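PDB 7EEH: TqaL from Neurospora crassa, which belongs to the 2OG-Fe dioxygenase family of the cupin clan and holds an iron(III) ion in a mainly antiparallel beta-sheet fold. Local coordinates for residues Thr193-Leu196 against Gly197-Asn200; Gly220-Tyr223 against Thr224-Lys227; Arg296-Glu299 against Glu300-Met303. The protein carries 1 engineered substitution. All coordinates share one frame; numbering follows the deposited sequence.

Contact 1: residues Thr193-Leu196 against Gly197-Asn200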
ATOM      1  N   THR B 193     -17.180 -16.569 -12.776  1.00 16.95           N
ATOM      2  CA  THR B 193     -18.144 -15.858 -13.610  1.00 17.48           C
ATOM      3  C   THR B 193     -17.910 -14.367 -13.447  1.00 19.12           C
ATOM      4  O   THR B 193     -18.019 -13.834 -12.336  1.00 19.40           O
ATOM      5  CB  THR B 193     -19.576 -16.216 -13.228  1.00 19.29           C
ATOM      6  OG1 THR B 193     -19.805 -15.851 -11.860  1.00 22.66           O
ATOM      7  CG2 THR B 193     -19.786 -17.714 -13.374  1.00 20.37           C
ATOM      8  N   THR B 194     -17.594 -13.702 -14.550  1.00 18.53           N
ATOM      9  CA  THR B 194     -17.205 -12.303 -14.554  1.00 17.72           C
ATOM     10  C   THR B 194     -18.180 -11.551 -15.447  1.00 19.28           C
ATOM     11  O   THR B 194     -18.449 -11.974 -16.572  1.00 16.12           O
ATOM     12  CB  THR B 194     -15.767 -12.153 -15.048  1.00 18.04           C
ATOM     13  OG1 THR B 194     -14.874 -12.721 -14.074  1.00 19.19           O
ATOM     14  CG2 THR B 194     -15.398 -10.692 -15.284  1.00 16.36           C
ATOM     15  N   TYR B 195     -18.726 -10.461 -14.924  1.00 17.59           N
ATOM     16  CA  TYR B 195     -19.764  -9.688 -15.583  1.00 17.52           C
ATOM     17  C   TYR B 195     -19.140  -8.633 -16.483  1.00 20.28           C
ATOM     18  O   TYR B 195     -18.268  -7.873 -16.053  1.00 20.25           O
ATOM     19  CB  TYR B 195     -20.641  -9.048 -14.515  1.00 18.53           C
ATOM     20  CG  TYR B 195     -21.628  -8.005 -14.942  1.00 20.29           C
ATOM     21  CD1 TYR B 195     -21.248  -6.671 -15.087  1.00 21.00           C
ATOM     22  CD2 TYR B 195     -22.964  -8.331 -15.119  1.00 23.27           C
ATOM     23  CE1 TYR B 195     -22.176  -5.698 -15.439  1.00 23.88           C
ATOM     24  CE2 TYR B 195     -23.896  -7.369 -15.473  1.00 23.60           C
ATOM     25  CZ  TYR B 195     -23.496  -6.060 -15.630  1.00 23.73           C
ATOM     26  OH  TYR B 195     -24.431  -5.109 -15.967  1.00 28.05           O
ATOM     27  N   LEU B 196     -19.585  -8.587 -17.732  1.00 16.73           N
ATOM     28  CA  LEU B 196     -19.084  -7.597 -18.673  1.00 18.71           C
ATOM     29  C   LEU B 196     -20.037  -6.429 -18.889  1.00 21.54           C
ATOM     30  O   LEU B 196     -19.572  -5.315 -19.150  1.00 23.52           O
ATOM     31  CB  LEU B 196     -18.793  -8.246 -20.031  1.00 16.85           C
ATOM     32  CG  LEU B 196     -17.668  -9.279 -20.041  1.00 21.35           C
ATOM     33  CD1 LEU B 196     -17.457  -9.803 -21.479  1.00 22.01           C
ATOM     34  CD2 LEU B 196     -16.399  -8.642 -19.449  1.00 17.32           C
ATOM     35  N   GLY B 197     -21.339  -6.664 -18.819  1.00 21.17           N
ATOM     36  CA  GLY B 197     -22.315  -5.613 -19.032  1.00 22.33           C
ATOM     37  C   GLY B 197     -23.701  -6.219 -19.115  1.00 25.29           C
ATOM     38  O   GLY B 197     -23.876  -7.439 -19.046  1.00 21.42           O
ATOM     39  N   SER B 198     -24.687  -5.339 -19.273  1.00 28.31           N
ATOM     40  CA  SER B 198     -26.075  -5.754 -19.444  1.00 31.59           C
ATOM     41  C   SER B 198     -26.889  -4.617 -20.060  1.00 34.08           C
ATOM     42  O   SER B 198     -26.415  -3.487 -20.186  1.00 30.86           O
ATOM     43  CB  SER B 198     -26.687  -6.177 -18.120  1.00 30.53           C
ATOM     44  OG  SER B 198     -26.923  -5.049 -17.295  1.00 34.90           O
ATOM     45  N   LYS B 199     -28.140  -4.934 -20.409  1.00 37.23           N
ATOM     46  CA  LYS B 199     -29.050  -4.006 -21.086  1.00 37.56           C
ATOM     47  C   LYS B 199     -30.467  -4.253 -20.588  1.00 40.19           C
ATOM     48  O   LYS B 199     -30.979  -5.368 -20.731  1.00 40.29           O
ATOM     49  CB  LYS B 199     -28.989  -4.186 -22.605  1.00 37.05           C
ATOM     50  CG  LYS B 199     -29.524  -3.001 -23.433  1.00 45.14           C
ATOM     51  CD  LYS B 199     -29.523  -3.321 -24.944  1.00 43.65           C
ATOM     52  CE  LYS B 199     -30.595  -4.360 -25.321  1.00 43.29           C
ATOM     53  NZ  LYS B 199     -30.695  -4.625 -26.789  1.00 43.29           N
ATOM     54  N   ASN B 200     -31.091  -3.218 -20.010  1.00 44.02           N
ATOM     55  CA  ASN B 200     -32.493  -3.270 -19.568  1.00 39.87           C
ATOM     56  C   ASN B 200     -32.702  -4.318 -18.480  1.00 40.84           C
ATOM     57  O   ASN B 200     -33.726  -5.005 -18.428  1.00 41.26           O
ATOM     58  CB  ASN B 200     -33.451  -3.510 -20.740  1.00 44.37           C
ATOM     59  CG  ASN B 200     -34.928  -3.434 -20.320  1.00 42.39           C
ATOM     60  OD1 ASN B 200     -35.299  -2.664 -19.427  1.00 41.63           O
ATOM     61  ND2 ASN B 200     -35.758  -4.270 -20.932  1.00 41.97           N
TER
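Y195 and L196 continue without a break into G197 and S198 within strand 190-199, but the strand bends where they meet: the short axes of 193-196 and 197-199 make an angle of 55°. L196 leaves the usual strand conformation (psi -33°) and G197 is almost fully extended, which carries the backbone of G197 beneath the Y195 ring. That ring, with CG anti to the backbone N (chi1 169°), reaches forward along its own strand. Its CZ lies 3.5 Å from G197 C and its CE2 3.6 Å from G197 O, the carbonyl oxygen sitting over one face. The kink is a classic beta bulge: L196 and G197 together face D270 on strand 267-277, one of the two strands that flank 190-199 in the large antiparallel sheet of this cupin-type fold. Beyond the bulge, S198 holds OG between its own N and carbonyl carbon, where it hydrogen-bonds Y195 OH at 2.8 Å. This bond pins the far end of the tyrosine, whose ring also packs on M271 and H237. The L196 side chain leads the other way and meets L272 of strand 267-277 and S62.

Contact 2: residues Gly220-Tyr223 against Thr224-Lys227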
ATOM      1  N   GLY B 220     -31.125 -30.071  -8.576  1.00 34.24           N
ATOM      2  CA  GLY B 220     -32.296 -29.929  -9.418  1.00 39.20           C
ATOM      3  C   GLY B 220     -33.410 -29.073  -8.848  1.00 41.49           C
ATOM      4  O   GLY B 220     -34.313 -28.684  -9.601  1.00 43.20           O
ATOM      5  N   ALA B 221     -33.385 -28.770  -7.550  1.00 40.71           N
ATOM      6  CA  ALA B 221     -34.391 -27.892  -6.971  1.00 40.94           C
ATOM      7  C   ALA B 221     -34.449 -26.569  -7.719  1.00 45.34           C
ATOM      8  O   ALA B 221     -33.423 -26.028  -8.139  1.00 42.18           O
ATOM      9  CB  ALA B 221     -34.089 -27.637  -5.496  1.00 45.54           C
ATOM     10  N   LYS B 222     -35.664 -26.055  -7.890  1.00 45.06           N
ATOM     11  CA  LYS B 222     -35.858 -24.739  -8.484  1.00 50.22           C
ATOM     12  C   LYS B 222     -35.449 -23.659  -7.489  1.00 52.58           C
ATOM     13  O   LYS B 222     -35.589 -23.820  -6.276  1.00 49.74           O
ATOM     14  CB  LYS B 222     -37.319 -24.547  -8.896  1.00 57.99           C
ATOM     15  CG  LYS B 222     -37.584 -24.656 -10.394  1.00 62.08           C
ATOM     16  CD  LYS B 222     -37.454 -26.104 -10.886  1.00 64.87           C
ATOM     17  CE  LYS B 222     -38.595 -27.005 -10.395  1.00 68.93           C
ATOM     18  NZ  LYS B 222     -38.861 -28.146 -11.325  1.00 63.93           N
ATOM     19  N   TYR B 223     -34.936 -22.544  -8.017  1.00 50.83           N
ATOM     20  CA  TYR B 223     -34.358 -21.531  -7.138  1.00 50.78           C
ATOM     21  C   TYR B 223     -35.384 -20.940  -6.177  1.00 53.08           C
ATOM     22  O   TYR B 223     -35.006 -20.460  -5.102  1.00 52.56           O
ATOM     23  CB  TYR B 223     -33.694 -20.421  -7.956  1.00 51.56           C
ATOM     24  CG  TYR B 223     -34.555 -19.197  -8.161  1.00 48.45           C
ATOM     25  CD1 TYR B 223     -35.423 -19.116  -9.238  1.00 51.93           C
ATOM     26  CD2 TYR B 223     -34.497 -18.123  -7.279  1.00 47.88           C
ATOM     27  CE1 TYR B 223     -36.212 -17.997  -9.435  1.00 52.10           C
ATOM     28  CE2 TYR B 223     -35.284 -17.007  -7.465  1.00 48.46           C
ATOM     29  CZ  TYR B 223     -36.138 -16.949  -8.543  1.00 47.63           C
ATOM     30  OH  TYR B 223     -36.917 -15.835  -8.734  1.00 54.05           O
ATOM     31  N   THR B 224     -36.669 -20.967  -6.529  1.00 51.02           N
ATOM     32  CA  THR B 224     -37.689 -20.539  -5.580  1.00 54.36           C
ATOM     33  C   THR B 224     -37.837 -21.512  -4.416  1.00 54.53           C
ATOM     34  O   THR B 224     -38.269 -21.103  -3.333  1.00 54.42           O
ATOM     35  CB  THR B 224     -39.036 -20.372  -6.288  1.00 54.00           C
ATOM     36  OG1 THR B 224     -39.198 -21.408  -7.266  1.00 56.92           O
ATOM     37  CG2 THR B 224     -39.107 -19.024  -6.980  1.00 57.66           C
ATOM     38  N   GLU B 225     -37.475 -22.781  -4.605  1.00 53.27           N
ATOM     39  CA  GLU B 225     -37.734 -23.826  -3.627  1.00 55.60           C
ATOM     40  C   GLU B 225     -36.530 -24.145  -2.746  1.00 53.15           C
ATOM     41  O   GLU B 225     -36.568 -25.131  -2.001  1.00 48.72           O
ATOM     42  CB  GLU B 225     -38.190 -25.107  -4.329  1.00 53.49           C
ATOM     43  CG  GLU B 225     -39.298 -24.939  -5.353  1.00 60.79           C
ATOM     44  CD  GLU B 225     -39.498 -26.210  -6.173  1.00 66.67           C
ATOM     45  OE1 GLU B 225     -38.605 -26.552  -6.981  1.00 63.69           O
ATOM     46  OE2 GLU B 225     -40.537 -26.880  -5.991  1.00 73.53           O
ATOM     47  N   ILE B 226     -35.466 -23.363  -2.811  1.00 51.52           N
ATOM     48  CA  ILE B 226     -34.277 -23.703  -2.039  1.00 50.01           C
ATOM     49  C   ILE B 226     -34.493 -23.336  -0.575  1.00 49.11           C
ATOM     50  O   ILE B 226     -35.153 -22.347  -0.242  1.00 47.43           O
ATOM     51  CB  ILE B 226     -33.025 -23.021  -2.627  1.00 49.04           C
ATOM     52  CG1 ILE B 226     -33.093 -21.508  -2.444  1.00 48.71           C
ATOM     53  CG2 ILE B 226     -32.879 -23.365  -4.098  1.00 44.59           C
ATOM     54  CD1 ILE B 226     -32.192 -20.996  -1.339  1.00 47.30           C
ATOM     55  N   LYS B 227     -33.935 -24.152   0.304  1.00 46.93           N
ATOM     56  CA  LYS B 227     -34.132 -23.980   1.738  1.00 49.69           C
ATOM     57  C   LYS B 227     -33.141 -22.958   2.284  1.00 46.35           C
ATOM     58  O   LYS B 227     -31.941 -23.061   2.015  1.00 38.88           O
ATOM     59  CB  LYS B 227     -33.967 -25.317   2.455  1.00 45.18           C
ATOM     60  CG  LYS B 227     -34.756 -26.452   1.804  1.00 46.49           C
ATOM     61  CD  LYS B 227     -34.657 -27.746   2.601  1.00 47.23           C
ATOM     62  CE  LYS B 227     -33.403 -28.534   2.250  1.00 49.50           C
ATOM     63  NZ  LYS B 227     -33.620 -29.544   1.170  1.00 49.61           N
TER
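K222 and E225 grip each other twice across a tight beta turn made by K222, Y223, T224 and E225, whose central residues have backbone angles close to type I. In the first shell, E225 N donates to K222 O at 2.7 Å, closing the turn; the donor stands above the carbonyl plane, 49° out of it. The E225 side chain returns the bond: its OE1 accepts K222 N at 3.1 Å with the lone pair anti to the other oxygen. Both bonds are somewhat bent, with N-H...acceptor angles near 148°. The glutamate gets there because its CG lies anti to its carbonyl carbon and the chain then runs extended, side by side with K222 and pointing the same way. The bent lysine chain brings CE to 3.4 Å from E225 OE1, while NZ stays 4.6 Å away from that oxygen, too far for a salt bridge although the opposite charges probably still favour the arrangement.

On the turn's other flank T224 CG2 rests over a face of the Y223 ring in a CH-pi contact, 4.1 Å from its centroid and 20° off the normal. The tyrosine in turn packs on F211, S256 and P257, and its side chain is about 12 Å from the iron(III) ion.

Farther out, backbone bonds from G220 and A221 to V183 tie the loop to the residue just before the iron ligand H184, and K227 N binds E217 OE2. T224 and I226 pack on Q229 and P228 of the second subunit, so the turn also takes part in assembly. Just after the turn, the isoleucine branches lie against its carbonyls, I226 CG1 coming to 3.4 Å from Y223 O.

Contact 3: residues Arg296-Glu299 against Glu300-Met303; sequences RPHE and ELPM
The H298 imidazole has L301 over one face and the backbone of E300 at its edge. Over the face, L301 CB makes a CH-pi contact, 3.9 Å from the ring centroid and 16° off the normal, somewhat displaced toward the rim; farther along the same side chain, L301 CD1 comes to 3.9 Å from H298 NE2. The two side chains run side by side and point the same way. At the edge, E300 N donates to H298 ND1 at 3.2 Å, lying close to the ring plane, although the bond is bent to 137°. With CG anti to the backbone N (chi1 -157°) the ring swings toward the following residues, and its rotation about CB-CG turns ND1 to E300 N. Residues 298-301 thus fold as a tight turn in which the first side chain accepts the N-H two residues on, much as an Asx turn does, with a ring nitrogen in place of the carbonyl oxygen. The second ring nitrogen, NE2, is hydrogen-bonded to E119 OE2; with ND1 used as acceptor, this is consistent with a proton on NE2. The imidazole is therefore held from both nitrogens. The turn belongs to the loop leading into strand 304-306, and both H298 and M303 make backbone hydrogen bonds to R92 of strand 89-92. L301 O is bound by Q125 NE2 of helix 122-125. P302 packs back across the start of the turn, its CB 3.7 Å from H298 O.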
ATOM      1  N   ARG B 296      -3.290 -30.335 -27.484  1.00 34.14           N
ATOM      2  CA  ARG B 296      -2.704 -29.717 -28.662  1.00 35.28           C
ATOM      3  C   ARG B 296      -3.053 -28.231 -28.688  1.00 33.56           C
ATOM      4  O   ARG B 296      -4.228 -27.869 -28.537  1.00 32.59           O
ATOM      5  CB  ARG B 296      -3.203 -30.410 -29.929  1.00 31.39           C
ATOM      6  CG  ARG B 296      -2.852 -31.895 -29.950  1.00 40.79           C
ATOM      7  CD  ARG B 296      -3.223 -32.565 -31.266  1.00 42.63           C
ATOM      8  NE  ARG B 296      -2.702 -31.832 -32.415  1.00 47.17           N
ATOM      9  CZ  ARG B 296      -1.433 -31.861 -32.815  1.00 51.69           C
ATOM     10  NH1 ARG B 296      -0.536 -32.592 -32.158  1.00 49.67           N
ATOM     11  NH2 ARG B 296      -1.062 -31.157 -33.879  1.00 49.65           N
ATOM     12  N   PRO B 297      -2.079 -27.348 -28.849  1.00 30.60           N
ATOM     13  CA  PRO B 297      -2.396 -25.925 -28.953  1.00 31.87           C
ATOM     14  C   PRO B 297      -3.139 -25.630 -30.248  1.00 36.40           C
ATOM     15  O   PRO B 297      -3.130 -26.413 -31.204  1.00 35.55           O
ATOM     16  CB  PRO B 297      -1.024 -25.244 -28.920  1.00 35.71           C
ATOM     17  CG  PRO B 297      -0.055 -26.315 -29.289  1.00 40.91           C
ATOM     18  CD  PRO B 297      -0.632 -27.602 -28.818  1.00 37.26           C
ATOM     19  N   HIS B 298      -3.822 -24.491 -30.254  1.00 33.02           N
ATOM     20  CA  HIS B 298      -4.637 -24.125 -31.403  1.00 33.00           C
ATOM     21  C   HIS B 298      -3.726 -23.687 -32.537  1.00 34.79           C
ATOM     22  O   HIS B 298      -2.838 -22.852 -32.344  1.00 32.02           O
ATOM     23  CB  HIS B 298      -5.613 -23.009 -31.032  1.00 29.26           C
ATOM     24  CG  HIS B 298      -6.819 -22.934 -31.913  1.00 31.18           C
ATOM     25  ND1 HIS B 298      -6.740 -22.648 -33.260  1.00 31.39           N
ATOM     26  CD2 HIS B 298      -8.136 -23.078 -31.635  1.00 31.48           C
ATOM     27  CE1 HIS B 298      -7.958 -22.633 -33.775  1.00 31.41           C
ATOM     28  NE2 HIS B 298      -8.821 -22.893 -32.809  1.00 31.74           N
ATOM     29  N   GLU B 299      -3.935 -24.262 -33.719  1.00 41.81           N
ATOM     30  CA  GLU B 299      -3.025 -23.994 -34.828  1.00 42.72           C
ATOM     31  C   GLU B 299      -3.318 -22.652 -35.485  1.00 39.30           C
ATOM     32  O   GLU B 299      -2.394 -21.948 -35.904  1.00 46.42           O
ATOM     33  CB  GLU B 299      -3.103 -25.128 -35.856  1.00 44.32           C
ATOM     34  CG  GLU B 299      -2.262 -26.340 -35.498  1.00 48.78           C
ATOM     35  CD  GLU B 299      -1.097 -26.536 -36.445  1.00 62.96           C
ATOM     36  OE1 GLU B 299      -1.133 -25.953 -37.548  1.00 60.63           O
ATOM     37  OE2 GLU B 299      -0.147 -27.270 -36.089  1.00 70.86           O
ATOM     38  N   GLU B 300      -4.587 -22.268 -35.584  1.00 35.28           N
ATOM     39  CA  GLU B 300      -4.921 -21.050 -36.305  1.00 37.67           C
ATOM     40  C   GLU B 300      -5.220 -19.863 -35.393  1.00 39.14           C
ATOM     41  O   GLU B 300      -5.096 -18.717 -35.838  1.00 38.65           O
ATOM     42  CB  GLU B 300      -6.106 -21.308 -37.249  1.00 44.82           C
ATOM     43  CG  GLU B 300      -6.475 -20.111 -38.117  1.00 56.11           C
ATOM     44  CD  GLU B 300      -7.976 -19.853 -38.166  1.00 67.52           C
ATOM     45  OE1 GLU B 300      -8.698 -20.623 -38.842  1.00 71.91           O
ATOM     46  OE2 GLU B 300      -8.434 -18.864 -37.544  1.00 64.13           O
ATOM     47  N   LEU B 301      -5.572 -20.089 -34.128  1.00 38.59           N
ATOM     48  CA  LEU B 301      -5.812 -19.012 -33.166  1.00 31.36           C
ATOM     49  C   LEU B 301      -4.874 -19.156 -31.967  1.00 34.99           C
ATOM     50  O   LEU B 301      -5.319 -19.212 -30.813  1.00 31.44           O
ATOM     51  CB  LEU B 301      -7.269 -19.007 -32.716  1.00 28.08           C
ATOM     52  CG  LEU B 301      -8.314 -18.659 -33.777  1.00 31.83           C
ATOM     53  CD1 LEU B 301      -9.714 -19.102 -33.342  1.00 30.72           C
ATOM     54  CD2 LEU B 301      -8.284 -17.177 -34.068  1.00 32.61           C
ATOM     55  N   PRO B 302      -3.565 -19.202 -32.203  1.00 30.66           N
ATOM     56  CA  PRO B 302      -2.640 -19.472 -31.105  1.00 33.08           C
ATOM     57  C   PRO B 302      -2.647 -18.334 -30.101  1.00 31.07           C
ATOM     58  O   PRO B 302      -2.963 -17.190 -30.429  1.00 31.10           O
ATOM     59  CB  PRO B 302      -1.287 -19.591 -31.810  1.00 34.35           C
ATOM     60  CG  PRO B 302      -1.428 -18.640 -32.959  1.00 36.33           C
ATOM     61  CD  PRO B 302      -2.845 -18.812 -33.432  1.00 36.72           C
HETATM   62  N   MSE B 303      -2.305 -18.673 -28.863  1.00 31.05           N
HETATM   63  CA  MSE B 303      -2.249 -17.704 -27.780  1.00 30.28           C
HETATM   64  C   MSE B 303      -1.521 -18.324 -26.597  1.00 29.45           C
HETATM   65  O   MSE B 303      -1.796 -19.459 -26.211  1.00 27.35           O
HETATM   66  CB  MSE B 303      -3.661 -17.250 -27.401  1.00 28.03           C
HETATM   67  CG  MSE B 303      -3.704 -16.086 -26.442  1.00 30.64           C
HETATM   68 SE   MSE B 303      -3.857 -16.670 -24.579  1.00 55.38          SE
HETATM   69  CE  MSE B 303      -5.378 -15.758 -24.197  1.00 12.05           C
TER

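Three local contacts illustrate how a chain stabilises its own changes of direction in different settings. Contact 1 is the partly buried one, set within a strand of the large sheet, and there an aromatic ring laid along the backbone goes with a hydroxyl pair. Contacts 2 and 3 are surface turns in loops, each joining a polar grip on a backbone N-H to a CH-pi contact; the acceptor is a carboxylate in one and an imidazole in the other. Their centres lie 41 Å apart, on opposite sides of the chain's centre. Contact 2 adjoins the three-stranded sheet and another subunit, whereas contact 3 lies in the loop leading into 304-306, an outermost strand within this chain of the same large sheet that contains contact 1.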